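Local coordinates for protein oxalate biosynthetic component 1 (Burkholderia thailandensis, PDB 5IKY) that probably works as both a serine hydrolase and a lyase in the quorum sensing-dependent production of oxalate, at residues 395-398 against 402-405; 422-427 against 457-462; 470-475 against 502-507; 482-485 against 491-494. All coordinates share one frame; numbering follows the deposited sequence.

Contact 1 (395-398 against 402-405); sequences TSDD and DVPT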
loop_
_atom_site.group_PDB
_atom_site.type_symbol
_atom_site.label_atom_id
_atom_site.label_comp_id
_atom_site.label_asym_id
_atom_site.label_seq_id
_atom_site.Cartn_x
_atom_site.Cartn_y
_atom_site.Cartn_z
ATOM N N THR A 395 -8.238 -23.941 -41.049
ATOM C CA THR A 395 -7.498 -23.430 -39.907
ATOM C C THR A 395 -6.152 -24.126 -39.764
ATOM O O THR A 395 -5.991 -25.287 -40.141
ATOM C CB THR A 395 -8.292 -23.593 -38.602
ATOM O OG1 THR A 395 -8.558 -24.982 -38.370
ATOM C CG2 THR A 395 -9.609 -22.839 -38.687
ATOM N N SER A 396 -5.184 -23.400 -39.221
ATOM C CA SER A 396 -3.870 -23.954 -38.942
ATOM C C SER A 396 -3.370 -23.401 -37.616
ATOM O O SER A 396 -3.900 -22.411 -37.112
ATOM C CB SER A 396 -2.889 -23.635 -40.074
ATOM O OG SER A 396 -2.917 -22.260 -40.414
ATOM N N ASP A 397 -2.356 -24.045 -37.053
ATOM C CA ASP A 397 -1.829 -23.653 -35.753
ATOM C C ASP A 397 -0.970 -22.397 -35.856
ATOM O O ASP A 397 0.080 -22.405 -36.498
ATOM C CB ASP A 397 -1.022 -24.801 -35.144
ATOM C CG ASP A 397 -0.619 -24.533 -33.709
ATOM O OD1 ASP A 397 -1.262 -23.682 -33.056
ATOM O OD2 ASP A 397 0.335 -25.181 -33.231
ATOM N N ASP A 398 -1.421 -21.322 -35.216
ATOM C CA ASP A 398 -0.697 -20.057 -35.244
ATOM C C ASP A 398 -0.161 -19.708 -33.860
ATOM O O ASP A 398 0.253 -18.576 -33.611
ATOM C CB ASP A 398 -1.603 -18.932 -35.755
ATOM C CG ASP A 398 -0.821 -17.796 -36.394
ATOM O OD1 ASP A 398 0.282 -18.056 -36.922
ATOM O OD2 ASP A 398 -1.308 -16.645 -36.368
ATOM N N ASP A 402 3.724 -24.101 -30.465
ATOM C CA ASP A 402 2.890 -24.978 -31.281
ATOM C C ASP A 402 2.226 -26.037 -30.409
ATOM O O ASP A 402 2.787 -26.466 -29.401
ATOM C CB ASP A 402 3.697 -25.636 -32.412
ATOM C CG ASP A 402 4.783 -26.564 -31.904
ATOM O OD1 ASP A 402 4.461 -27.696 -31.485
ATOM O OD2 ASP A 402 5.968 -26.175 -31.948
ATOM N N VAL A 403 1.018 -26.427 -30.800
ATOM C CA VAL A 403 0.207 -27.372 -30.036
ATOM C C VAL A 403 0.919 -28.699 -29.713
ATOM O O VAL A 403 0.820 -29.177 -28.582
ATOM C CB VAL A 403 -1.123 -27.665 -30.773
ATOM C CG1 VAL A 403 -1.922 -28.732 -30.047
ATOM C CG2 VAL A 403 -1.937 -26.384 -30.916
ATOM N N PRO A 404 1.637 -29.299 -30.687
ATOM C CA PRO A 404 2.385 -30.506 -30.308
ATOM C C PRO A 404 3.389 -30.266 -29.180
ATOM O O PRO A 404 3.551 -31.123 -28.311
ATOM C CB PRO A 404 3.109 -30.889 -31.603
ATOM C CG PRO A 404 2.238 -30.364 -32.677
ATOM C CD PRO A 404 1.690 -29.071 -32.145
ATOM N N THR A 405 4.046 -29.110 -29.194
ATOM C CA THR A 405 5.024 -28.785 -28.164
ATOM C C THR A 405 4.338 -28.491 -26.830
ATOM O O THR A 405 4.855 -28.853 -25.773
ATOM C CB THR A 405 5.899 -27.583 -28.570
ATOM O OG1 THR A 405 6.524 -27.854 -29.831
ATOM C CG2 THR A 405 6.980 -27.328 -27.530
#
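Asp402 meets the strand 395-397 through its backbone: its CA lies 3.2 Å from OD2 of Asp397, while its own carboxylate is directed away along the helix that follows. Its N is held from elsewhere, by the side chain of Gln431. At Val403 the main bond of the contact is made. The backbone N donates to Asp397 OD2 over 2.8 Å, nearly straight at 167°, reaching the oxygen on its syn side and somewhat out of the carboxylate plane. The same carboxylate rests against a methyl group, since Val403 CG2 is 3.5 Å from both Asp397 OD1 and Asp397 OD2; OD1 turns its polar partnership to the hydroxyl of Ser399. Two aspartates thus serve one helix start, Asp402 as the N-cap of helix 403-415 and Asp397, from the second strand of the hairpin 386-388/395-397, as acceptor for the first helical N-H. Pro404, next along, has no N-H to offer, a common residue in a first turn. The N of Thr405 closes the cap on Asp402 OD1 at 2.7 Å, approaching from above the carboxylate plane, and Thr405 OG1 lies within hydrogen-bonding distance of Asp402 OD1 and OD2 alike.

Contact 2 (422-427 against 457-462); sequences EKAVEL and QALLVD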
loop_
_atom_site.group_PDB
_atom_site.type_symbol
_atom_site.label_atom_id
_atom_site.label_comp_id
_atom_site.label_asym_id
_atom_site.label_seq_id
_atom_site.Cartn_x
_atom_site.Cartn_y
_atom_site.Cartn_z
ATOM N N GLU A 422 13.278 -29.085 -16.486
ATOM C CA GLU A 422 14.277 -28.422 -17.318
ATOM C C GLU A 422 13.972 -28.603 -18.801
ATOM O O GLU A 422 14.074 -27.658 -19.583
ATOM C CB GLU A 422 15.676 -28.951 -17.002
ATOM C CG GLU A 422 16.392 -28.194 -15.899
ATOM C CD GLU A 422 17.655 -28.896 -15.440
ATOM O OE1 GLU A 422 17.703 -29.330 -14.268
ATOM O OE2 GLU A 422 18.596 -29.020 -16.253
ATOM N N LYS A 423 13.594 -29.821 -19.178
ATOM C CA LYS A 423 13.216 -30.108 -20.556
ATOM C C LYS A 423 11.979 -29.304 -20.944
ATOM O O LYS A 423 11.853 -28.849 -22.081
ATOM C CB LYS A 423 12.960 -31.606 -20.749
ATOM N N ALA A 424 11.073 -29.124 -19.989
ATOM C CA ALA A 424 9.876 -28.325 -20.217
ATOM C C ALA A 424 10.239 -26.857 -20.423
ATOM O O ALA A 424 9.670 -26.182 -21.283
ATOM C CB ALA A 424 8.906 -28.474 -19.054
ATOM N N VAL A 425 11.191 -26.372 -19.632
ATOM C CA VAL A 425 11.641 -24.988 -19.730
ATOM C C VAL A 425 12.335 -24.736 -21.063
ATOM O O VAL A 425 12.075 -23.732 -21.728
ATOM C CB VAL A 425 12.597 -24.620 -18.577
ATOM C CG1 VAL A 425 13.193 -23.237 -18.796
ATOM C CG2 VAL A 425 11.865 -24.680 -17.244
ATOM N N GLU A 426 13.210 -25.658 -21.453
ATOM C CA GLU A 426 13.937 -25.542 -22.712
ATOM C C GLU A 426 12.980 -25.536 -23.900
ATOM O O GLU A 426 13.146 -24.752 -24.834
ATOM C CB GLU A 426 14.951 -26.679 -22.856
ATOM N N LEU A 427 11.979 -26.410 -23.856
ATOM C CA LEU A 427 10.980 -26.487 -24.918
ATOM C C LEU A 427 10.222 -25.171 -25.061
ATOM O O LEU A 427 10.011 -24.681 -26.169
ATOM C CB LEU A 427 9.996 -27.630 -24.653
ATOM C CG LEU A 427 10.475 -29.049 -24.963
ATOM C CD1 LEU A 427 9.382 -30.067 -24.661
ATOM C CD2 LEU A 427 10.928 -29.157 -26.407
ATOM N N GLN A 457 2.327 -22.568 -15.187
ATOM C CA GLN A 457 2.838 -21.496 -14.332
ATOM C C GLN A 457 4.060 -21.928 -13.527
ATOM O O GLN A 457 4.749 -21.096 -12.938
ATOM C CB GLN A 457 1.742 -20.987 -13.390
ATOM C CG GLN A 457 0.797 -19.997 -14.049
ATOM C CD GLN A 457 -0.027 -19.206 -13.057
ATOM O OE1 GLN A 457 -0.069 -19.526 -11.870
ATOM N NE2 GLN A 457 -0.688 -18.161 -13.543
ATOM N N ALA A 458 4.329 -23.228 -13.513
ATOM C CA ALA A 458 5.547 -23.743 -12.909
ATOM C C ALA A 458 6.761 -23.368 -13.758
ATOM O O ALA A 458 7.897 -23.436 -13.294
ATOM C CB ALA A 458 5.460 -25.251 -12.738
ATOM N N LEU A 459 6.508 -22.970 -15.003
ATOM C CA LEU A 459 7.571 -22.591 -15.930
ATOM C C LEU A 459 7.749 -21.080 -15.998
ATOM O O LEU A 459 8.688 -20.584 -16.619
ATOM C CB LEU A 459 7.273 -23.123 -17.331
ATOM C CG LEU A 459 6.930 -24.603 -17.469
ATOM C CD1 LEU A 459 6.599 -24.913 -18.915
ATOM C CD2 LEU A 459 8.084 -25.462 -16.982
ATOM N N LEU A 460 6.840 -20.361 -15.350
ATOM C CA LEU A 460 6.747 -18.912 -15.478
ATOM C C LEU A 460 8.058 -18.190 -15.177
ATOM O O LEU A 460 8.557 -17.428 -16.004
ATOM C CB LEU A 460 5.638 -18.391 -14.565
ATOM C CG LEU A 460 4.917 -17.116 -14.995
ATOM C CD1 LEU A 460 4.748 -17.066 -16.502
ATOM C CD2 LEU A 460 3.561 -17.043 -14.309
ATOM N N VAL A 461 8.621 -18.437 -14.002
ATOM C CA VAL A 461 9.849 -17.761 -13.598
ATOM C C VAL A 461 11.052 -18.192 -14.439
ATOM O O VAL A 461 11.777 -17.348 -14.966
ATOM C CB VAL A 461 10.160 -18.009 -12.112
ATOM C CG1 VAL A 461 11.518 -17.438 -11.753
ATOM C CG2 VAL A 461 9.076 -17.397 -11.243
ATOM N N ASP A 462 11.255 -19.500 -14.572
ATOM C CA ASP A 462 12.414 -20.029 -15.290
ATOM C C ASP A 462 12.439 -19.604 -16.758
ATOM O O ASP A 462 13.497 -19.266 -17.291
ATOM C CB ASP A 462 12.454 -21.558 -15.194
ATOM C CG ASP A 462 12.864 -22.046 -13.813
ATOM O OD1 ASP A 462 13.711 -21.386 -13.175
ATOM O OD2 ASP A 462 12.341 -23.090 -13.366
#
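Leu459 puts one methyl group between two residues of helix 418-442: its CD2 lies 3.7 Å from Ala424 CB and 3.9 Å from Val425 CG2. The leucine and valine side chains run past each other in opposite directions, touching through one methyl of each. Three residues further on, Asp462 adds the aliphatic part of its side chain. Asp462 CB lies 3.8 Å from Val425 CG2 and 4.0 Å from Val425 CG1, with the two side chains crossing at about a right angle. With CG anti to its carbonyl carbon (chi1 -73°), Asp462 uses CB for the apolar contact and carries its carboxylate on to polar partners: OD1 forms a salt bridge with Arg511, and OD2 is hydrogen-bonded to NE2 of His421, one residue before the segment 422-427. These two bonds probably fix the rotation of the carboxylate. Leu459 also touches Ile409 and Leu413 of helix 403-415, so it packs on two helices at once. In the TIM barrel, helix 418-442 leads into strand 446-451 and helix 460-466 carries the chain on to strand 471-474. The contact therefore joins successive helices of the barrel's outer layer, while Leu460, on the inner flank, packs on Ile472 and Val474.

Contact 3 (470-475 against 502-507); sequences DGIRVG and RWLRRE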
loop_
_atom_site.group_PDB
_atom_site.type_symbol
_atom_site.label_atom_id
_atom_site.label_comp_id
_atom_site.label_asym_id
_atom_site.label_seq_id
_atom_site.Cartn_x
_atom_site.Cartn_y
_atom_site.Cartn_z
ATOM N N ASP A 470 11.019 -8.639 -19.212
ATOM C CA ASP A 470 10.937 -7.489 -18.324
ATOM C C ASP A 470 9.868 -7.659 -17.253
ATOM O O ASP A 470 9.993 -7.128 -16.148
ATOM C CB ASP A 470 10.664 -6.223 -19.138
ATOM C CG ASP A 470 11.624 -6.064 -20.300
ATOM O OD1 ASP A 470 12.778 -5.648 -20.064
ATOM O OD2 ASP A 470 11.229 -6.358 -21.449
ATOM N N GLY A 471 8.819 -8.409 -17.578
ATOM C CA GLY A 471 7.696 -8.560 -16.676
ATOM C C GLY A 471 7.083 -9.946 -16.660
ATOM O O GLY A 471 7.208 -10.712 -17.613
ATOM N N ILE A 472 6.420 -10.266 -15.554
ATOM C CA ILE A 472 5.713 -11.531 -15.410
ATOM C C ILE A 472 4.281 -11.258 -14.970
ATOM O O ILE A 472 4.047 -10.447 -14.071
ATOM C CB ILE A 472 6.400 -12.456 -14.387
ATOM C CG1 ILE A 472 7.848 -12.732 -14.795
ATOM C CG2 ILE A 472 5.642 -13.756 -14.249
ATOM C CD1 ILE A 472 8.607 -13.589 -13.803
ATOM N N ARG A 473 3.323 -11.925 -15.605
ATOM C CA ARG A 473 1.919 -11.743 -15.258
ATOM C C ARG A 473 1.321 -12.975 -14.580
ATOM O O ARG A 473 1.560 -14.104 -15.003
ATOM C CB ARG A 473 1.102 -11.401 -16.502
ATOM C CG ARG A 473 -0.393 -11.342 -16.243
ATOM C CD ARG A 473 -1.131 -10.861 -17.463
ATOM N NE ARG A 473 -2.270 -11.712 -17.777
ATOM C CZ ARG A 473 -3.192 -11.393 -18.676
ATOM N NH1 ARG A 473 -3.083 -10.255 -19.343
ATOM N NH2 ARG A 473 -4.202 -12.212 -18.926
ATOM N N VAL A 474 0.550 -12.743 -13.521
ATOM C CA VAL A 474 -0.234 -13.792 -12.873
ATOM C C VAL A 474 -1.640 -13.275 -12.566
ATOM O O VAL A 474 -1.943 -12.103 -12.793
ATOM C CB VAL A 474 0.421 -14.289 -11.566
ATOM C CG1 VAL A 474 1.708 -15.036 -11.859
ATOM C CG2 VAL A 474 0.674 -13.127 -10.617
ATOM N N GLY A 475 -2.495 -14.147 -12.045
ATOM C CA GLY A 475 -3.848 -13.753 -11.693
ATOM C C GLY A 475 -4.870 -14.832 -11.982
ATOM O O GLY A 475 -4.577 -15.808 -12.675
ATOM N N ARG A 502 1.888 -13.159 -4.243
ATOM C CA ARG A 502 2.720 -13.485 -3.093
ATOM C C ARG A 502 3.626 -14.668 -3.405
ATOM O O ARG A 502 4.818 -14.652 -3.100
ATOM C CB ARG A 502 1.854 -13.793 -1.871
ATOM C CG ARG A 502 2.653 -14.118 -0.621
ATOM C CD ARG A 502 1.741 -14.443 0.549
ATOM N NE ARG A 502 2.497 -14.633 1.783
ATOM C CZ ARG A 502 2.838 -13.646 2.606
ATOM N NH1 ARG A 502 2.492 -12.397 2.325
ATOM N NH2 ARG A 502 3.527 -13.908 3.709
ATOM N N TRP A 503 3.048 -15.694 -4.020
ATOM C CA TRP A 503 3.804 -16.869 -4.425
ATOM C C TRP A 503 4.908 -16.500 -5.416
ATOM O O TRP A 503 6.046 -16.946 -5.280
ATOM C CB TRP A 503 2.873 -17.918 -5.037
ATOM C CG TRP A 503 3.597 -18.990 -5.790
ATOM C CD1 TRP A 503 4.148 -20.128 -5.272
ATOM C CD2 TRP A 503 3.858 -19.023 -7.198
ATOM N NE1 TRP A 503 4.732 -20.868 -6.271
ATOM C CE2 TRP A 503 4.569 -20.210 -7.463
ATOM C CE3 TRP A 503 3.558 -18.164 -8.260
ATOM C CZ2 TRP A 503 4.984 -20.561 -8.747
ATOM C CZ3 TRP A 503 3.971 -18.513 -9.535
ATOM C CH2 TRP A 503 4.676 -19.701 -9.766
ATOM N N LEU A 504 4.564 -15.680 -6.404
ATOM C CA LEU A 504 5.523 -15.249 -7.416
ATOM C C LEU A 504 6.643 -14.411 -6.808
ATOM O O LEU A 504 7.812 -14.572 -7.162
ATOM C CB LEU A 504 4.818 -14.457 -8.519
ATOM C CG LEU A 504 5.703 -13.890 -9.632
ATOM C CD1 LEU A 504 6.507 -14.994 -10.296
ATOM C CD2 LEU A 504 4.869 -13.144 -10.660
ATOM N N ARG A 505 6.280 -13.517 -5.891
ATOM C CA ARG A 505 7.255 -12.651 -5.238
ATOM C C ARG A 505 8.262 -13.445 -4.410
ATOM O O ARG A 505 9.465 -13.208 -4.501
ATOM C CB ARG A 505 6.554 -11.621 -4.348
ATOM C CG ARG A 505 7.514 -10.810 -3.488
ATOM C CD ARG A 505 6.815 -9.673 -2.762
ATOM N NE ARG A 505 5.675 -10.127 -1.969
ATOM C CZ ARG A 505 5.768 -10.615 -0.737
ATOM N NH1 ARG A 505 6.953 -10.721 -0.151
ATOM N NH2 ARG A 505 4.677 -11.001 -0.091
ATOM N N ARG A 506 7.772 -14.383 -3.604
ATOM C CA ARG A 506 8.652 -15.194 -2.766
ATOM C C ARG A 506 9.538 -16.086 -3.628
ATOM O O ARG A 506 10.676 -16.388 -3.267
ATOM C CB ARG A 506 7.840 -16.041 -1.782
ATOM C CG ARG A 506 7.004 -15.223 -0.807
ATOM C CD ARG A 506 6.304 -16.102 0.224
ATOM N NE ARG A 506 7.042 -16.176 1.484
ATOM C CZ ARG A 506 7.619 -17.277 1.955
ATOM N NH1 ARG A 506 7.544 -18.414 1.276
ATOM N NH2 ARG A 506 8.267 -17.242 3.110
ATOM N N GLU A 507 9.009 -16.497 -4.774
ATOM C CA GLU A 507 9.759 -17.313 -5.716
ATOM C C GLU A 507 10.945 -16.532 -6.281
ATOM O O GLU A 507 12.040 -17.072 -6.434
ATOM C CB GLU A 507 8.849 -17.788 -6.850
ATOM C CG GLU A 507 9.500 -18.787 -7.784
ATOM C CD GLU A 507 9.821 -20.094 -7.091
ATOM O OE1 GLU A 507 9.034 -20.507 -6.212
ATOM O OE2 GLU A 507 10.860 -20.702 -7.420
#
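Ile472 and Val474, two residues apart on one strand, send their side chains to the same side, and Leu504 enters from helix 497-510 to meet both. A single methyl group does the touching: Leu504 CD2 lies 3.7 Å from Ile472 CG2 and 3.9 Å from Val474 CG1. Both pairs cross at a slant, and the one methyl serves both neighbours. Its reach comes from the first torsion, which swings CG opposite the helix backbone N (chi1 178°) and extends the branch toward the strand. On the strand, the meeting branch differs: in Ile472 it is the short CG2 arm, whereas in Val474 it is CG1, with CG2 a little further off at 4.2 Å from Leu504 CD2. Arg473, between them, leaves on the other face and pairs with Asp478. This alternation is that of a TIM-barrel strand, whose outward residues face the helical layer. Leu504 is also touched by Ile7 of strand 4-9 and Val461 of helix 460-466. Helix 497-510 thus lies over strands 4-9 and 471-474, where the barrel's first strand pairs with the last of its eight-strand ring, while its far side reaches another domain: Arg502 forms a salt bridge with Asp1018 of the C-terminal hydrolase part, and Arg505 packs on Pro1013.

Contact 4 (482-485 against 491-494); sequences VFDA and VRKA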
loop_
_atom_site.group_PDB
_atom_site.type_symbol
_atom_site.label_atom_id
_atom_site.label_comp_id
_atom_site.label_asym_id
_atom_site.label_seq_id
_atom_site.Cartn_x
_atom_site.Cartn_y
_atom_site.Cartn_z
ATOM N N VAL A 482 -2.825 -22.220 -6.930
ATOM C CA VAL A 482 -1.541 -21.691 -6.487
ATOM C C VAL A 482 -0.743 -22.815 -5.826
ATOM O O VAL A 482 -1.309 -23.683 -5.158
ATOM C CB VAL A 482 -1.714 -20.500 -5.510
ATOM C CG1 VAL A 482 -2.457 -20.930 -4.249
ATOM C CG2 VAL A 482 -0.366 -19.880 -5.163
ATOM N N PHE A 483 0.568 -22.816 -6.031
ATOM C CA PHE A 483 1.408 -23.848 -5.443
ATOM C C PHE A 483 1.674 -23.560 -3.970
ATOM O O PHE A 483 2.066 -22.454 -3.600
ATOM C CB PHE A 483 2.723 -23.976 -6.212
ATOM C CG PHE A 483 2.554 -24.509 -7.607
ATOM C CD1 PHE A 483 2.185 -25.829 -7.815
ATOM C CD2 PHE A 483 2.762 -23.695 -8.707
ATOM C CE1 PHE A 483 2.026 -26.325 -9.095
ATOM C CE2 PHE A 483 2.606 -24.185 -9.989
ATOM C CZ PHE A 483 2.238 -25.500 -10.184
ATOM N N ASP A 484 1.443 -24.570 -3.138
ATOM C CA ASP A 484 1.668 -24.464 -1.704
ATOM C C ASP A 484 2.243 -25.778 -1.188
ATOM O O ASP A 484 1.556 -26.801 -1.167
ATOM C CB ASP A 484 0.365 -24.120 -0.975
ATOM C CG ASP A 484 0.596 -23.643 0.451
ATOM O OD1 ASP A 484 1.646 -23.973 1.042
ATOM O OD2 ASP A 484 -0.286 -22.936 0.984
ATOM N N ALA A 485 3.504 -25.741 -0.772
ATOM C CA ALA A 485 4.213 -26.943 -0.343
ATOM C C ALA A 485 3.640 -27.535 0.946
ATOM O O ALA A 485 3.804 -28.725 1.216
ATOM C CB ALA A 485 5.693 -26.639 -0.171
ATOM N N VAL A 491 -0.657 -28.321 -4.377
ATOM C CA VAL A 491 -1.472 -27.328 -5.070
ATOM C C VAL A 491 -2.847 -27.162 -4.411
ATOM O O VAL A 491 -3.410 -28.114 -3.866
ATOM C CB VAL A 491 -1.639 -27.699 -6.563
ATOM C CG1 VAL A 491 -2.479 -28.960 -6.719
ATOM C CG2 VAL A 491 -2.240 -26.546 -7.347
ATOM N N ARG A 492 -3.368 -25.938 -4.443
ATOM C CA ARG A 492 -4.691 -25.637 -3.905
ATOM C C ARG A 492 -5.317 -24.472 -4.661
ATOM O O ARG A 492 -4.661 -23.836 -5.483
ATOM C CB ARG A 492 -4.608 -25.305 -2.417
ATOM C CG ARG A 492 -3.696 -24.134 -2.127
ATOM C CD ARG A 492 -3.784 -23.679 -0.681
ATOM N NE ARG A 492 -2.819 -22.616 -0.417
ATOM C CZ ARG A 492 -3.033 -21.331 -0.679
ATOM N NH1 ARG A 492 -4.188 -20.942 -1.207
ATOM N NH2 ARG A 492 -2.092 -20.434 -0.414
ATOM N N LYS A 493 -6.585 -24.197 -4.379
ATOM C CA LYS A 493 -7.269 -23.060 -4.984
ATOM C C LYS A 493 -6.655 -21.760 -4.483
ATOM O O LYS A 493 -6.389 -21.612 -3.289
ATOM C CB LYS A 493 -8.765 -23.092 -4.666
ATOM C CG LYS A 493 -9.658 -22.615 -5.795
ATOM C CD LYS A 493 -9.631 -23.596 -6.956
ATOM C CE LYS A 493 -10.648 -23.221 -8.019
ATOM N NZ LYS A 493 -10.658 -24.198 -9.143
ATOM N N ALA A 494 -6.425 -20.822 -5.396
ATOM C CA ALA A 494 -5.853 -19.532 -5.035
ATOM C C ALA A 494 -6.904 -18.654 -4.364
ATOM O O ALA A 494 -8.003 -18.479 -4.888
ATOM C CB ALA A 494 -5.280 -18.841 -6.266
#
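Val482 and Arg492 form the tight half of this beta hairpin. They are an antiparallel hydrogen-bonded pair, with Val482 N donating to Arg492 O over 2.8 Å and Arg492 N returning a bond to Val482 O at 3.1 Å. Their side chains run side by side, and Val482 CG1 sits over one face of the guanidinium, 3.4 Å above its plane and displaced toward the rim. At the edge of that same group comes Asp484: Arg492 NE bonds to its OD2 at 2.9 Å and 166°, almost exactly in the guanidinium plane and on the anti lone pair, the two flat groups being turned 67° against each other. NH2 adds only a weak bond. Arg486 also holds Asp484 OD2, and Asp499 takes Arg492 NH1, so charges alternate along a short chain of salt bridges. The other face of the hairpin is looser. There Phe483 and Val491 form the non-hydrogen-bonded pair, yet the exposed phenyl ring comes no nearer than 4.4 Å, from Phe483 CD1 to Val491 CB, at an oblique angle. In the chain the hairpin comes after barrel strand 471-474 and before helix 497-510, and it packs on that helix: Val482 touches Asp499 and Trp503, and Ala494 touches Gln500.

Overall arrangement
Contacts 2, 3 and 4 touch one another, contacts 2 and 3 in the barrel's strand and helix layers and contact 4 in a hairpin beside them, whereas contact 1 lies at the surface. Contacts 2 and 3 have centres 14 Å apart and interlock, Val461 CG2 meeting Leu504 CD1 at 3.6 Å and Leu460 CG meeting Ile472 CG2 at 3.5 Å. Contact 4 is an excursion within the connection that contact 3 closes; Trp503 CB reaches Val482 CG2 at 3.8 Å. Contact 1 touches contact 2 alone, Thr405 CG2 lying 4.2 Å from Leu427 CB. The magnesium ion, bound by His227 and Glu477, is about 13 Å from the Val474 side chain, and Glu477 falls in the chain between strand 471-474 and the hairpin.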